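DNA gyrase, B subunit, truncated (Myxococcus xanthus, PDB 3CWV) probably serves as the ATP-binding subunit of a type II topoisomerase, taking part in ATP-dependent breakage, passage and rejoining of double-stranded DNA. Local coordinates at residues V55-G60 against S191-Q196; S63-C68 against R154-P159; L253-N258 against A267-V272; T262-A267 against T319-A324. All coordinates share one frame; numbering follows the deposited sequence.

How the contacts relate
The four contacts fall into two pairs on opposite sides of the chain's centre. Contacts 1 and 2, with centres about 10 Å apart, are neighbouring seams of one mixed sheet: strands 53-58 and 64-70 lie side by side, Glu57 N probably bonding to Ala65 O at 2.8 Å, and contact 2 is nested in the loop that contact 1 closes. Contacts 3 and 4, with centres about 8 Å apart, share Ala267 and interlock along the chain; Ser255 OG of contact 3 lies 2.7 Å from His265 ND1 of contact 4, a probable hydrogen bond. Between the pairs, centres lie 30 to 32 Å apart; the nearest atoms of contacts 2 and 3 are about 14 Å apart.

Contact 1 of 4, residues V55-G60 against S191-Q196; sequences VLEVGG and SFADLQ
Leu56 and Phe192 lie side by side on one face of a parallel strand pair and form the dense half of this contact. In both, CG is anti to the backbone N (chi1 177° and -179°), which makes the two side chains lean the same way and brings Leu56 CD2 to the ring edge, 3.8 Å from Phe192 CD1. Val58 reaches the same ring from the next position on this face, its CG2 3.6 Å from Phe192 CE1. Beneath them the backbones are closely stitched: Leu56 N gives an almost perfectly straight bond to Ser191 O at 2.8 Å, Leu56 O accepts from Ala193 N, and Val58 N reaches Ala193 O. Helix 171-184 covers this face through Arg171 and Ser175, which touch Phe192.

At the other end the backbones are looser. Past Val58 the strands diverge, and direct pairing gives way to a water that donates to both Val58 O and Asp194 OD1 and accepts a weak bond from Gln196 N. On the Glu57 and Ala193 face, Leu195 still packs closely although it is exposed: it crosses the glutamate at about a right angle, laying CD1 3.4 Å from Glu57 OE1, while its CG rests against Glu57 CG. Gln196 brings its amide carbon CD to 3.9 Å from Gly60 CA. A parallel strand pair inside a mixed sheet, with helices packed on its apolar face, is consistent with the GHKL-type ATPase fold of GyrB relatives.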
loop_
_atom_site.group_PDB
_atom_site.type_symbol
_atom_site.label_atom_id
_atom_site.label_comp_id
_atom_site.label_asym_id
_atom_site.label_seq_id
_atom_site.Cartn_x
_atom_site.Cartn_y
_atom_site.Cartn_z
ATOM N N VAL A 55 1.294 -2.637 -13.241
ATOM C CA VAL A 55 1.715 -3.996 -13.606
ATOM C C VAL A 55 3.102 -4.300 -13.034
ATOM O O VAL A 55 4.064 -3.597 -13.324
ATOM C CB VAL A 55 1.802 -4.165 -15.112
ATOM C CG1 VAL A 55 2.091 -5.653 -15.479
ATOM C CG2 VAL A 55 0.485 -3.708 -15.756
ATOM N N LEU A 56 3.195 -5.367 -12.245
ATOM C CA LEU A 56 4.459 -5.827 -11.694
ATOM C C LEU A 56 4.851 -7.120 -12.416
ATOM O O LEU A 56 4.053 -8.069 -12.548
ATOM C CB LEU A 56 4.341 -6.057 -10.181
ATOM C CG LEU A 56 5.606 -6.610 -9.525
ATOM C CD1 LEU A 56 6.701 -5.522 -9.585
ATOM C CD2 LEU A 56 5.386 -7.048 -8.078
ATOM N N GLU A 57 6.086 -7.168 -12.870
ATOM C CA GLU A 57 6.538 -8.294 -13.675
ATOM C C GLU A 57 7.849 -8.817 -13.106
ATOM O O GLU A 57 8.796 -8.056 -12.871
ATOM C CB GLU A 57 6.713 -7.807 -15.104
ATOM C CG GLU A 57 6.921 -8.826 -16.151
ATOM C CD GLU A 57 6.868 -8.175 -17.526
ATOM O OE1 GLU A 57 7.946 -7.904 -18.105
ATOM O OE2 GLU A 57 5.744 -7.899 -18.004
ATOM N N VAL A 58 7.892 -10.121 -12.852
ATOM C CA VAL A 58 9.124 -10.781 -12.407
ATOM C C VAL A 58 9.604 -11.691 -13.546
ATOM O O VAL A 58 8.824 -12.442 -14.125
ATOM C CB VAL A 58 8.910 -11.595 -11.102
ATOM C CG1 VAL A 58 10.240 -12.084 -10.538
ATOM C CG2 VAL A 58 8.214 -10.751 -10.084
ATOM N N GLY A 59 10.867 -11.570 -13.902
ATOM C CA GLY A 59 11.420 -12.383 -14.967
ATOM C C GLY A 59 12.251 -13.493 -14.364
ATOM O O GLY A 59 12.562 -13.469 -13.165
ATOM N N GLY A 60 12.617 -14.463 -15.200
ATOM C CA GLY A 60 13.485 -15.567 -14.786
ATOM C C GLY A 60 14.899 -15.127 -14.460
ATOM O O GLY A 60 15.607 -15.805 -13.720
ATOM N N SER A 191 -1.769 -5.739 -11.566
ATOM C CA SER A 191 -1.489 -7.040 -12.165
ATOM C C SER A 191 -0.114 -7.543 -11.748
ATOM O O SER A 191 0.833 -6.759 -11.589
ATOM C CB SER A 191 -1.536 -6.940 -13.690
ATOM O OG SER A 191 -2.856 -6.628 -14.123
ATOM N N PHE A 192 -0.015 -8.858 -11.593
ATOM C CA PHE A 192 1.259 -9.494 -11.349
ATOM C C PHE A 192 1.531 -10.472 -12.502
ATOM O O PHE A 192 0.756 -11.382 -12.721
ATOM C CB PHE A 192 1.215 -10.203 -9.998
ATOM C CG PHE A 192 2.488 -10.879 -9.651
ATOM C CD1 PHE A 192 3.614 -10.122 -9.311
ATOM C CD2 PHE A 192 2.580 -12.275 -9.667
ATOM C CE1 PHE A 192 4.830 -10.746 -8.991
ATOM C CE2 PHE A 192 3.794 -12.907 -9.357
ATOM C CZ PHE A 192 4.919 -12.138 -9.008
ATOM N N ALA A 193 2.620 -10.266 -13.245
ATOM C CA ALA A 193 2.946 -11.083 -14.406
ATOM C C ALA A 193 4.137 -11.973 -14.098
ATOM O O ALA A 193 5.261 -11.506 -13.889
ATOM C CB ALA A 193 3.234 -10.220 -15.616
ATOM N N ASP A 194 3.846 -13.265 -14.026
ATOM C CA ASP A 194 4.815 -14.315 -13.769
ATOM C C ASP A 194 5.222 -14.850 -15.148
ATOM O O ASP A 194 4.630 -15.804 -15.661
ATOM C CB ASP A 194 4.100 -15.392 -12.959
ATOM C CG ASP A 194 5.045 -16.340 -12.258
ATOM O OD1 ASP A 194 6.142 -16.617 -12.789
ATOM O OD2 ASP A 194 4.658 -16.816 -11.167
ATOM N N LEU A 195 6.197 -14.198 -15.773
ATOM C CA LEU A 195 6.568 -14.490 -17.165
ATOM C C LEU A 195 6.937 -15.960 -17.429
ATOM O O LEU A 195 6.643 -16.517 -18.493
ATOM C CB LEU A 195 7.723 -13.586 -17.593
ATOM C CG LEU A 195 7.409 -12.087 -17.574
ATOM C CD1 LEU A 195 8.552 -11.291 -18.195
ATOM C CD2 LEU A 195 6.093 -11.824 -18.317
ATOM N N GLN A 196 7.598 -16.565 -16.453
ATOM C CA GLN A 196 7.978 -17.972 -16.527
ATOM C C GLN A 196 6.756 -18.888 -16.695
ATOM O O GLN A 196 6.721 -19.726 -17.604
ATOM C CB GLN A 196 8.789 -18.369 -15.281
ATOM C CG GLN A 196 10.188 -17.806 -15.248
ATOM C CD GLN A 196 11.148 -18.709 -14.505
ATOM O OE1 GLN A 196 11.216 -18.690 -13.273
ATOM N NE2 GLN A 196 11.905 -19.513 -15.256
HETATM O O HOH W 1 8.662 -15.354 -13.525
#

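Contact 2 of 4, residues S63-C68 against R154-P159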
loop_
_atom_site.group_PDB
_atom_site.type_symbol
_atom_site.label_atom_id
_atom_site.label_comp_id
_atom_site.label_asym_id
_atom_site.label_seq_id
_atom_site.Cartn_x
_atom_site.Cartn_y
_atom_site.Cartn_z
ATOM N N SER A 63 15.304 -10.030 -12.610
ATOM C CA SER A 63 14.928 -8.631 -12.794
ATOM C C SER A 63 13.467 -8.407 -12.367
ATOM O O SER A 63 12.687 -9.350 -12.195
ATOM C CB SER A 63 15.149 -8.192 -14.245
ATOM O OG SER A 63 14.124 -8.692 -15.090
ATOM N N ILE A 64 13.099 -7.136 -12.216
ATOM C CA ILE A 64 11.781 -6.757 -11.745
ATOM C C ILE A 64 11.353 -5.601 -12.645
ATOM O O ILE A 64 12.163 -4.718 -12.927
ATOM C CB ILE A 64 11.869 -6.191 -10.298
ATOM C CG1 ILE A 64 12.148 -7.303 -9.292
ATOM C CG2 ILE A 64 10.559 -5.449 -9.889
ATOM C CD1 ILE A 64 10.932 -8.180 -8.948
ATOM N N ALA A 65 10.119 -5.591 -13.113
ATOM C CA ALA A 65 9.675 -4.349 -13.776
ATOM C C ALA A 65 8.336 -3.920 -13.215
ATOM O O ALA A 65 7.468 -4.764 -12.938
ATOM C CB ALA A 65 9.590 -4.529 -15.297
ATOM N N LEU A 66 8.153 -2.609 -13.050
ATOM C CA LEU A 66 6.846 -2.083 -12.652
ATOM C C LEU A 66 6.447 -1.049 -13.697
ATOM O O LEU A 66 7.264 -0.184 -14.032
ATOM C CB LEU A 66 6.932 -1.431 -11.261
ATOM C CG LEU A 66 5.581 -0.832 -10.800
ATOM C CD1 LEU A 66 4.907 -1.728 -9.847
ATOM C CD2 LEU A 66 5.763 0.536 -10.223
ATOM N N PHE A 67 5.238 -1.186 -14.247
ATOM C CA PHE A 67 4.665 -0.176 -15.138
ATOM C C PHE A 67 3.432 0.449 -14.502
ATOM O O PHE A 67 2.634 -0.250 -13.872
ATOM C CB PHE A 67 4.311 -0.775 -16.510
ATOM C CG PHE A 67 3.536 0.179 -17.397
ATOM C CD1 PHE A 67 4.201 1.113 -18.169
ATOM C CD2 PHE A 67 2.143 0.158 -17.414
ATOM C CE1 PHE A 67 3.498 2.023 -18.963
ATOM C CE2 PHE A 67 1.429 1.057 -18.208
ATOM C CZ PHE A 67 2.107 1.985 -18.987
ATOM N N CYS A 68 3.279 1.769 -14.679
ATOM C CA CYS A 68 2.132 2.508 -14.162
ATOM C C CYS A 68 1.602 3.420 -15.261
ATOM O O CYS A 68 2.399 4.047 -15.932
ATOM C CB CYS A 68 2.582 3.420 -13.034
ATOM S SG CYS A 68 3.015 2.574 -11.550
ATOM N N ARG A 154 7.577 2.950 -17.035
ATOM C CA ARG A 154 8.070 1.622 -16.635
ATOM C C ARG A 154 9.463 1.737 -16.024
ATOM O O ARG A 154 10.330 2.398 -16.573
ATOM C CB ARG A 154 8.114 0.700 -17.860
ATOM C CG ARG A 154 8.591 -0.743 -17.581
ATOM C CD ARG A 154 8.785 -1.438 -18.962
ATOM N NE ARG A 154 8.904 -2.893 -18.845
ATOM C CZ ARG A 154 10.036 -3.590 -18.997
ATOM N NH1 ARG A 154 10.009 -4.915 -18.886
ATOM N NH2 ARG A 154 11.182 -2.981 -19.279
ATOM N N VAL A 155 9.679 1.070 -14.895
ATOM C CA VAL A 155 10.991 1.052 -14.268
ATOM C C VAL A 155 11.375 -0.426 -14.230
ATOM O O VAL A 155 10.655 -1.218 -13.660
ATOM C CB VAL A 155 10.945 1.581 -12.825
ATOM C CG1 VAL A 155 12.315 1.408 -12.143
ATOM C CG2 VAL A 155 10.577 3.055 -12.815
ATOM N N HIS A 156 12.455 -0.786 -14.897
ATOM C CA HIS A 156 12.899 -2.192 -14.943
ATOM C C HIS A 156 14.278 -2.189 -14.309
ATOM O O HIS A 156 15.102 -1.386 -14.698
ATOM C CB HIS A 156 13.024 -2.665 -16.388
ATOM C CG HIS A 156 13.698 -3.999 -16.528
ATOM N ND1 HIS A 156 15.061 -4.139 -16.709
ATOM C CD2 HIS A 156 13.197 -5.252 -16.475
ATOM C CE1 HIS A 156 15.358 -5.425 -16.804
ATOM N NE2 HIS A 156 14.239 -6.120 -16.676
ATOM N N PHE A 157 14.552 -3.090 -13.360
ATOM C CA PHE A 157 15.865 -3.072 -12.716
ATOM C C PHE A 157 16.283 -4.462 -12.254
ATOM O O PHE A 157 15.463 -5.378 -12.161
ATOM C CB PHE A 157 15.931 -2.073 -11.536
ATOM C CG PHE A 157 15.167 -2.514 -10.316
ATOM C CD1 PHE A 157 15.828 -3.100 -9.247
ATOM C CD2 PHE A 157 13.791 -2.360 -10.243
ATOM C CE1 PHE A 157 15.109 -3.528 -8.104
ATOM C CE2 PHE A 157 13.070 -2.780 -9.118
ATOM C CZ PHE A 157 13.723 -3.378 -8.057
ATOM N N VAL A 158 17.580 -4.585 -11.999
ATOM C CA VAL A 158 18.199 -5.813 -11.530
ATOM C C VAL A 158 18.948 -5.501 -10.228
ATOM O O VAL A 158 19.938 -4.774 -10.231
ATOM C CB VAL A 158 19.204 -6.360 -12.585
ATOM C CG1 VAL A 158 19.807 -7.701 -12.117
ATOM C CG2 VAL A 158 18.501 -6.530 -13.954
ATOM N N PRO A 159 18.469 -6.054 -9.107
ATOM C CA PRO A 159 19.164 -5.845 -7.836
ATOM C C PRO A 159 20.627 -6.198 -8.020
ATOM O O PRO A 159 20.939 -7.211 -8.654
ATOM C CB PRO A 159 18.475 -6.844 -6.897
ATOM C CG PRO A 159 17.042 -6.876 -7.438
ATOM C CD PRO A 159 17.273 -6.896 -8.944
#
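Ile64 with Phe157 and Leu66 with Val155 are the hydrogen-bonded pairs of an almost exactly antiparallel ladder (172° between the strand directions), each joined by two N-H...O bonds of 2.9 Å between the backbone N of one residue and the O of the other. Ala65 with His156 and Phe67 with Arg154 are the non-hydrogen-bonded pairs between and beyond them, and their side chains share the opposite face. There Arg154 runs extended from CG to NE and lays one face of its guanidinium over Ala65 CB, 3.6 Å from NH1; the same nitrogen makes a long, weak ion pair with Glu57 on the next strand. At the other end of the arginine, its CB meets the edge of the Phe67 ring at CD1.

His156 holds its CG anti to the backbone N (chi1 170°), turning the imidazole edge to Ala65 CB and bringing NE2 within 3.0 Å of Ser63 OG, a hydroxyl hydrogen-bonded to Asp61. With an alanine in place of His156, Ser63 would probably lose its imidazole neighbour and a gap would open beside Ala65. On the face of Ile64, Leu66, Val155 and Phe157, Ile64 and Phe157 point the same way, with Ile64 CG2 3.7 Å from Phe157 CE2, and helix 28-47 closes over them with Val35 and Leu38. One face of the seam is therefore apolar and helix-covered, whereas the other carries the partly exposed Arg154 and His156, its polar ties including the weak ion pair to Glu57 and, at the strand's start, the bond from Ser63 to Asp61.

Contact 3 of 4, residues L253-N258 against A267-V272; sequences LLSFAN and AHVKGV
The imidazole of His268 turns one edge to the strand, with Phe256 O near the ring plane and 3.4 Å from ND1, while Val269 CG2, of the next residue on the helix, stands 3.9 Å above the centre of one ring face. Ser255 CB also comes up to the ring, 3.4 Å from CE1. The imidazole reaches the strand because CG of His268 sits between the backbone N and the carbonyl carbon (chi1 50°). NE2 makes a weak hydrogen bond to His265 O in the loop before the helix.

Val269 packs beside the histidine, using both branches. CG2 presses on Ser255 CB at 3.3 Å, tighter than usual for two carbons, and CG1 meets Leu253 CD2 tip to tip at 3.9 Å. The axes of the short segments approach to 9.0 Å, and side chains span the gap. Further along, Val272 touches Ile332 and Leu336 of helix 328-345, which packs beside helix 267-284. Strand 252-257, helix 267-284 and the parallel neighbour strand 300-307 form a beta-alpha-beta crossover, interrupted by the short strand 260-261, consistent with the S5-type transducer domain of GyrB relatives. A leucine at His268 would probably leave His265 O without its weak N-H donor and loosen the tie between the helix start and the preceding loop.

Ser255 OG is hydrogen-bonded to His265 ND1 and Thr262 OG1, while its CB meets the helix. The seam is therefore chiefly apolar, and the buried polar atoms of Ser255 and His268 are drawn into a small network with the connecting loop.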
loop_
_atom_site.group_PDB
_atom_site.type_symbol
_atom_site.label_atom_id
_atom_site.label_comp_id
_atom_site.label_asym_id
_atom_site.label_seq_id
_atom_site.Cartn_x
_atom_site.Cartn_y
_atom_site.Cartn_z
ATOM N N LEU A 253 -6.838 -8.632 12.846
ATOM C CA LEU A 253 -6.917 -7.171 12.801
ATOM C C LEU A 253 -5.722 -6.647 12.001
ATOM O O LEU A 253 -4.583 -6.736 12.453
ATOM C CB LEU A 253 -6.967 -6.582 14.221
ATOM C CG LEU A 253 -7.192 -5.069 14.414
ATOM C CD1 LEU A 253 -8.151 -4.505 13.404
ATOM C CD2 LEU A 253 -7.689 -4.754 15.806
ATOM N N LEU A 254 -5.994 -6.154 10.792
ATOM C CA LEU A 254 -4.962 -5.619 9.895
ATOM C C LEU A 254 -5.144 -4.109 9.803
ATOM O O LEU A 254 -6.242 -3.641 9.496
ATOM C CB LEU A 254 -5.159 -6.177 8.487
ATOM C CG LEU A 254 -4.584 -7.521 8.008
ATOM C CD1 LEU A 254 -4.112 -8.467 9.113
ATOM C CD2 LEU A 254 -5.544 -8.206 7.014
ATOM N N SER A 255 -4.089 -3.342 10.078
ATOM C CA SER A 255 -4.222 -1.881 9.982
ATOM C C SER A 255 -3.093 -1.323 9.131
ATOM O O SER A 255 -2.003 -1.913 9.084
ATOM C CB SER A 255 -4.244 -1.224 11.353
ATOM O OG SER A 255 -3.122 -1.591 12.108
ATOM N N PHE A 256 -3.371 -0.216 8.443
ATOM C CA PHE A 256 -2.435 0.370 7.484
ATOM C C PHE A 256 -2.462 1.881 7.599
ATOM O O PHE A 256 -3.485 2.447 7.940
ATOM C CB PHE A 256 -2.845 0.015 6.043
ATOM C CG PHE A 256 -2.879 -1.460 5.769
ATOM C CD1 PHE A 256 -1.783 -2.095 5.212
ATOM C CD2 PHE A 256 -4.001 -2.214 6.111
ATOM C CE1 PHE A 256 -1.802 -3.470 4.969
ATOM C CE2 PHE A 256 -4.035 -3.583 5.907
ATOM C CZ PHE A 256 -2.940 -4.216 5.315
ATOM N N ALA A 257 -1.333 2.524 7.311
ATOM C CA ALA A 257 -1.314 3.973 7.089
ATOM C C ALA A 257 -0.590 4.152 5.781
ATOM O O ALA A 257 0.543 3.661 5.611
ATOM C CB ALA A 257 -0.595 4.673 8.211
ATOM N N ASN A 258 -1.251 4.806 4.830
ATOM C CA ASN A 258 -0.777 4.798 3.443
ATOM C C ASN A 258 -0.294 3.426 2.957
ATOM O O ASN A 258 0.813 3.298 2.382
ATOM C CB ASN A 258 0.298 5.869 3.197
ATOM C CG ASN A 258 -0.290 7.267 3.104
ATOM O OD1 ASN A 258 -1.495 7.433 3.143
ATOM N ND2 ASN A 258 0.561 8.273 2.983
ATOM N N ALA A 267 -3.888 5.052 16.572
ATOM C CA ALA A 267 -5.046 5.935 16.698
ATOM C C ALA A 267 -6.187 5.609 15.726
ATOM O O ALA A 267 -7.352 5.763 16.080
ATOM C CB ALA A 267 -4.606 7.392 16.528
ATOM N N HIS A 268 -5.845 5.174 14.510
ATOM C CA HIS A 268 -6.853 4.809 13.512
ATOM C C HIS A 268 -7.672 3.606 14.009
ATOM O O HIS A 268 -8.909 3.624 13.988
ATOM C CB HIS A 268 -6.216 4.538 12.123
ATOM C CG HIS A 268 -5.040 3.599 12.149
ATOM N ND1 HIS A 268 -4.658 2.850 11.054
ATOM C CD2 HIS A 268 -4.154 3.302 13.130
ATOM C CE1 HIS A 268 -3.584 2.139 11.355
ATOM N NE2 HIS A 268 -3.256 2.400 12.608
ATOM N N VAL A 269 -6.978 2.600 14.526
ATOM C CA VAL A 269 -7.617 1.401 15.033
ATOM C C VAL A 269 -8.397 1.692 16.320
ATOM O O VAL A 269 -9.563 1.292 16.448
ATOM C CB VAL A 269 -6.569 0.307 15.245
ATOM C CG1 VAL A 269 -7.107 -0.869 16.079
ATOM C CG2 VAL A 269 -6.014 -0.166 13.884
ATOM N N LYS A 270 -7.771 2.392 17.274
ATOM C CA LYS A 270 -8.447 2.703 18.524
ATOM C C LYS A 270 -9.722 3.519 18.331
ATOM O O LYS A 270 -10.691 3.316 19.044
ATOM C CB LYS A 270 -7.506 3.403 19.509
ATOM C CG LYS A 270 -6.736 2.423 20.398
ATOM C CD LYS A 270 -7.417 2.198 21.749
ATOM C CE LYS A 270 -7.339 3.461 22.611
ATOM N NZ LYS A 270 -7.406 3.190 24.084
ATOM N N GLY A 271 -9.739 4.430 17.371
ATOM C CA GLY A 271 -10.983 5.124 17.044
ATOM C C GLY A 271 -12.113 4.142 16.735
ATOM O O GLY A 271 -13.269 4.323 17.174
ATOM N N VAL A 272 -11.783 3.099 15.979
ATOM C CA VAL A 272 -12.779 2.136 15.523
ATOM C C VAL A 272 -13.221 1.254 16.673
ATOM O O VAL A 272 -14.403 1.059 16.878
ATOM C CB VAL A 272 -12.287 1.270 14.323
ATOM C CG1 VAL A 272 -13.348 0.171 13.947
ATOM C CG2 VAL A 272 -11.998 2.159 13.098
#

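Contact 4 of 4, residues T262-A267 against T319-A324; sequences TVRHGA and TKELLA
A type I beta turn, Thr262 to His265, meets an ST turn begun by Thr319; the first loop runs into helix 267-284, with Gly266 as its N-cap, and the second leads on toward helix 328-345. Glu321 grips Arg264 twice. Its backbone O accepts from Arg264 N at 2.9 Å, and OE1, using the anti lone pair, takes Arg264 NE in a salt bridge at 2.9 Å. The arginine bends at chi3 (-72°) to place NE there; OE1 lies in the guanidinium plane although carboxylate and guanidinium are turned 69° apart. NH1 adds a weak bond to Thr319 OG1, the oxygen that also accepts from Glu321 N.

Beyond the turn the backbones bridge. Leu323 N bonds to His265 O at 2.9 Å, and Ala267 N, at the helix start, to Leu323 O at 3.0 Å, approaching from above the carbonyl plane. Between these bonds, the backbone angles of Gly266 by themselves call for glycine, and a CB would also collide with Leu323 O. Leu323 faces inward to His268 and Leu328, whereas Leu322 lies across the arginine at about a right angle, its CD1 3.5 Å from Arg264 NH2.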
loop_
_atom_site.group_PDB
_atom_site.type_symbol
_atom_site.label_atom_id
_atom_site.label_comp_id
_atom_site.label_asym_id
_atom_site.label_seq_id
_atom_site.Cartn_x
_atom_site.Cartn_y
_atom_site.Cartn_z
ATOM N N THR A 262 0.664 -1.120 9.964
ATOM C CA THR A 262 1.005 -0.663 11.298
ATOM C C THR A 262 0.727 -1.854 12.194
ATOM O O THR A 262 -0.385 -1.993 12.720
ATOM C CB THR A 262 0.143 0.575 11.708
ATOM O OG1 THR A 262 -1.225 0.348 11.334
ATOM C CG2 THR A 262 0.616 1.864 10.986
ATOM N N VAL A 263 1.732 -2.722 12.370
ATOM C CA VAL A 263 1.525 -3.960 13.134
ATOM C C VAL A 263 1.159 -3.771 14.609
ATOM O O VAL A 263 0.669 -4.716 15.232
ATOM C CB VAL A 263 2.704 -4.982 13.011
ATOM C CG1 VAL A 263 2.935 -5.371 11.561
ATOM C CG2 VAL A 263 4.000 -4.418 13.628
ATOM N N ARG A 264 1.395 -2.581 15.175
ATOM C CA ARG A 264 0.926 -2.283 16.540
ATOM C C ARG A 264 -0.179 -1.215 16.554
ATOM O O ARG A 264 -0.432 -0.544 17.563
ATOM C CB ARG A 264 2.094 -1.934 17.482
ATOM C CG ARG A 264 3.087 -3.103 17.648
ATOM C CD ARG A 264 4.208 -2.805 18.683
ATOM N NE ARG A 264 5.167 -1.832 18.167
ATOM C CZ ARG A 264 5.212 -0.554 18.534
ATOM N NH1 ARG A 264 6.121 0.257 18.006
ATOM N NH2 ARG A 264 4.377 -0.090 19.451
ATOM N N HIS A 265 -0.842 -1.078 15.415
ATOM C CA HIS A 265 -2.116 -0.356 15.346
ATOM C C HIS A 265 -1.945 1.108 15.715
ATOM O O HIS A 265 -1.126 1.780 15.103
ATOM C CB HIS A 265 -3.211 -1.112 16.128
ATOM C CG HIS A 265 -3.328 -2.548 15.718
ATOM N ND1 HIS A 265 -3.540 -2.922 14.408
ATOM C CD2 HIS A 265 -3.198 -3.701 16.423
ATOM C CE1 HIS A 265 -3.555 -4.244 14.324
ATOM N NE2 HIS A 265 -3.353 -4.741 15.534
ATOM N N GLY A 266 -2.699 1.622 16.675
ATOM C CA GLY A 266 -2.631 3.042 16.979
ATOM C C GLY A 266 -3.960 3.751 16.827
ATOM O O GLY A 266 -5.026 3.136 16.909
ATOM N N ALA A 267 -3.888 5.052 16.572
ATOM C CA ALA A 267 -5.046 5.935 16.698
ATOM C C ALA A 267 -6.187 5.609 15.726
ATOM O O ALA A 267 -7.352 5.763 16.080
ATOM C CB ALA A 267 -4.606 7.392 16.528
ATOM N N THR A 319 10.049 3.009 14.569
ATOM C CA THR A 319 9.682 1.728 13.951
ATOM C C THR A 319 8.487 1.903 12.994
ATOM O O THR A 319 8.275 1.067 12.123
ATOM C CB THR A 319 9.279 0.664 14.977
ATOM O OG1 THR A 319 8.037 1.046 15.597
ATOM C CG2 THR A 319 10.374 0.449 16.080
ATOM N N LYS A 320 7.727 2.985 13.175
ATOM C CA LYS A 320 6.487 3.264 12.413
ATOM C C LYS A 320 5.438 2.154 12.550
ATOM O O LYS A 320 4.636 1.920 11.644
ATOM C CB LYS A 320 6.784 3.541 10.947
ATOM C CG LYS A 320 7.742 4.705 10.735
ATOM C CD LYS A 320 8.261 4.672 9.316
ATOM C CE LYS A 320 7.609 5.738 8.474
ATOM N NZ LYS A 320 8.344 7.027 8.624
ATOM N N GLU A 321 5.455 1.464 13.683
ATOM C CA GLU A 321 4.538 0.358 13.869
ATOM C C GLU A 321 3.233 0.799 14.517
ATOM O O GLU A 321 2.247 0.067 14.467
ATOM C CB GLU A 321 5.213 -0.773 14.662
ATOM C CG GLU A 321 6.334 -1.404 13.883
ATOM C CD GLU A 321 7.202 -2.336 14.721
ATOM O OE1 GLU A 321 6.987 -2.442 15.945
ATOM O OE2 GLU A 321 8.098 -2.965 14.137
ATOM N N LEU A 322 3.212 2.011 15.075
ATOM C CA LEU A 322 2.052 2.499 15.824
ATOM C C LEU A 322 1.733 3.930 15.411
ATOM O O LEU A 322 2.505 4.859 15.650
ATOM C CB LEU A 322 2.303 2.421 17.350
ATOM C CG LEU A 322 1.109 2.552 18.311
ATOM C CD1 LEU A 322 1.346 1.732 19.594
ATOM C CD2 LEU A 322 0.799 4.011 18.651
ATOM N N LEU A 323 0.574 4.112 14.813
ATOM C CA LEU A 323 0.149 5.436 14.340
ATOM C C LEU A 323 -0.297 6.363 15.489
ATOM O O LEU A 323 -1.050 5.950 16.358
ATOM C CB LEU A 323 -1.002 5.246 13.348
ATOM C CG LEU A 323 -1.405 6.483 12.543
ATOM C CD1 LEU A 323 -0.367 6.739 11.453
ATOM C CD2 LEU A 323 -2.790 6.243 11.953
ATOM N N ALA A 324 0.161 7.615 15.480
ATOM C CA ALA A 324 -0.187 8.567 16.513
ATOM C C ALA A 324 -0.401 9.924 15.860
ATOM O O ALA A 324 0.540 10.712 15.720
ATOM C CB ALA A 324 0.921 8.632 17.595
#